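Local coordinates for homoserine kinase (Listeria monocytogenes, PDB 3HUL), which probably phosphorylates L-homoserine with ATP to give O-phospho-L-homoserine, the fourth of five steps from L-aspartate to L-threonine, at residues L29-G34 and L74-D79. Residues are numbered along the deposited sequence; the frame is centred on the assembly and turned at random.
Sequences LTLDIG and LVMTCD
Met76 meets two leucines of 29-34 on the buried face of an antiparallel strand pair. Its CG lies only 3.3 Å from Leu31 CD2, tighter than a usual van der Waals contact, and these two side chains run side by side in the same direction. The thioether bends onward to Leu29, where Met76 SD comes within 3.4 Å of Leu29 CD1 and the chains cross at a slant. Leu29 has its CG anti to the backbone N (chi1 170°), a torsion that carries its CD1 methyl to the sulfur. Leu29 CB itself packs 3.9 Å from Cys78 SG. At the other end, Ile33 CG1 lies alongside Leu74 CD2 at 4.1 Å.

Four backbone hydrogen bonds set this pairing. Thr30 N to Thr77 O is short and nearly straight (2.6 Å, 171° at the hydrogen), with Thr77 N returning a bond to Thr30 O. Asp32 and Val75 repeat the reciprocal pattern, with Asp32 N 2.7 Å from Val75 O. In between, Leu31 and Met76 form a non-hydrogen-bonded pair, where Met76 CA makes a CA-H...O contact with Thr30 O. The axes of 29-34 and 74-78 run at 165°, close to antiparallel.

This pair belongs to the mixed sheet of the N-terminal domain of the GHMP kinase fold, in which strand 287-290 also pairs, with helix 88-103 against its apolar face. Leu29 packs on Ala92, Leu31 on Ala95, and both Ile33 and Leu74 on Leu99; the Leu29 side chain also approaches Ala91, part of the predicted ATP-binding segment.

The face bearing Thr30, Asp32, Val75 and Thr77 is more open. There, CB of Asp32 rests 3.9 Å from CB of Val75, while the Asp32 carboxylate is hydrogen-bonded through OD2 to Ser2 OG. Strand 3-12 flanks 29-34 through backbone hydrogen bonds with Leu29, Leu31 and Ile33, whereas Leu74 is backbone hydrogen-bonded to Tyr41 of strand 41-43, parallel to 72-78.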
loop_
_atom_site.group_PDB
_atom_site.type_symbol
_atom_site.label_atom_id
_atom_site.label_comp_id
_atom_site.label_asym_id
_atom_site.label_seq_id
_atom_site.Cartn_x
_atom_site.Cartn_y
_atom_site.Cartn_z
ATOM N N LEU A 29 17.016 -10.468 22.489
ATOM C CA LEU A 29 18.188 -11.239 22.793
ATOM C C LEU A 29 19.303 -10.295 22.432
ATOM O O LEU A 29 19.383 -9.829 21.282
ATOM C CB LEU A 29 18.215 -12.528 21.962
ATOM C CG LEU A 29 19.432 -13.477 21.880
ATOM C CD1 LEU A 29 20.467 -13.249 22.941
ATOM C CD2 LEU A 29 18.995 -14.934 21.884
ATOM N N THR A 30 20.112 -9.960 23.439
ATOM C CA THR A 30 21.261 -9.078 23.282
ATOM C C THR A 30 22.594 -9.783 23.608
ATOM O O THR A 30 22.802 -10.263 24.732
ATOM C CB THR A 30 21.142 -7.806 24.162
ATOM O OG1 THR A 30 19.879 -7.161 23.916
ATOM C CG2 THR A 30 22.274 -6.829 23.833
ATOM N N LEU A 31 23.486 -9.815 22.624
ATOM C CA LEU A 31 24.845 -10.318 22.819
ATOM C C LEU A 31 25.861 -9.194 22.866
ATOM O O LEU A 31 25.829 -8.283 22.030
ATOM C CB LEU A 31 25.250 -11.266 21.692
ATOM C CG LEU A 31 24.540 -12.604 21.605
ATOM C CD1 LEU A 31 24.896 -13.265 20.276
ATOM C CD2 LEU A 31 24.891 -13.498 22.779
ATOM N N ASP A 32 26.784 -9.295 23.821
ATOM C CA ASP A 32 27.914 -8.371 23.966
ATOM C C ASP A 32 29.201 -9.187 23.756
ATOM O O ASP A 32 29.566 -9.988 24.609
ATOM C CB ASP A 32 27.846 -7.729 25.366
ATOM C CG ASP A 32 28.878 -6.612 25.589
ATOM O OD1 ASP A 32 28.667 -5.804 26.530
ATOM O OD2 ASP A 32 29.892 -6.535 24.860
ATOM N N ILE A 33 29.862 -8.998 22.615
ATOM C CA ILE A 33 31.028 -9.800 22.226
ATOM C C ILE A 33 32.361 -9.301 22.805
ATOM O O ILE A 33 32.799 -8.164 22.530
ATOM C CB ILE A 33 31.176 -9.875 20.707
ATOM C CG1 ILE A 33 29.910 -10.443 20.072
ATOM C CG2 ILE A 33 32.443 -10.681 20.308
ATOM C CD1 ILE A 33 29.781 -10.050 18.632
ATOM N N GLY A 34 32.997 -10.167 23.598
ATOM C CA GLY A 34 34.269 -9.847 24.265
ATOM C C GLY A 34 35.522 -10.366 23.572
ATOM O O GLY A 34 35.523 -10.651 22.364
ATOM N N LEU A 74 31.507 -14.025 25.674
ATOM C CA LEU A 74 30.332 -13.211 25.300
ATOM C C LEU A 74 29.474 -13.012 26.519
ATOM O O LEU A 74 29.541 -13.807 27.449
ATOM C CB LEU A 74 29.491 -13.888 24.205
ATOM C CG LEU A 74 30.223 -14.414 22.972
ATOM C CD1 LEU A 74 30.450 -15.908 23.097
ATOM C CD2 LEU A 74 29.457 -14.131 21.703
ATOM N N VAL A 75 28.686 -11.943 26.515
ATOM C CA VAL A 75 27.697 -11.675 27.556
ATOM C C VAL A 75 26.331 -11.580 26.878
ATOM O O VAL A 75 26.189 -10.895 25.861
ATOM C CB VAL A 75 27.992 -10.348 28.311
ATOM C CG1 VAL A 75 27.098 -10.212 29.549
ATOM C CG2 VAL A 75 29.484 -10.241 28.686
ATOM N N MET A 76 25.338 -12.252 27.469
ATOM C CA MET A 76 23.996 -12.410 26.895
ATOM C C MET A 76 22.933 -11.860 27.834
ATOM O O MET A 76 22.846 -12.285 28.984
ATOM C CB MET A 76 23.695 -13.893 26.630
ATOM C CG MET A 76 22.948 -14.180 25.319
ATOM S SD MET A 76 21.598 -15.394 25.344
ATOM C CE MET A 76 22.439 -16.924 25.660
ATOM N N THR A 77 22.137 -10.912 27.340
ATOM C CA THR A 77 20.903 -10.474 27.997
ATOM C C THR A 77 19.770 -10.975 27.101
ATOM O O THR A 77 19.847 -10.871 25.874
ATOM C CB THR A 77 20.843 -8.923 28.120
ATOM O OG1 THR A 77 21.806 -8.484 29.078
ATOM C CG2 THR A 77 19.481 -8.442 28.573
ATOM N N CYS A 78 18.738 -11.545 27.704
ATOM C CA CYS A 78 17.605 -12.039 26.939
ATOM C C CYS A 78 16.362 -12.039 27.786
ATOM O O CYS A 78 16.268 -12.790 28.757
ATOM C CB CYS A 78 17.866 -13.439 26.384
ATOM S SG CYS A 78 16.610 -13.979 25.164
ATOM N N ASP A 79 15.411 -11.183 27.415
ATOM C CA ASP A 79 14.112 -11.147 28.078
ATOM C C ASP A 79 12.999 -11.775 27.226
ATOM O O ASP A 79 11.819 -11.583 27.491
ATOM C CB ASP A 79 13.778 -9.738 28.622
ATOM C CG ASP A 79 13.517 -8.693 27.527
ATOM O OD1 ASP A 79 14.024 -8.815 26.383
ATOM O OD2 ASP A 79 12.800 -7.712 27.835
#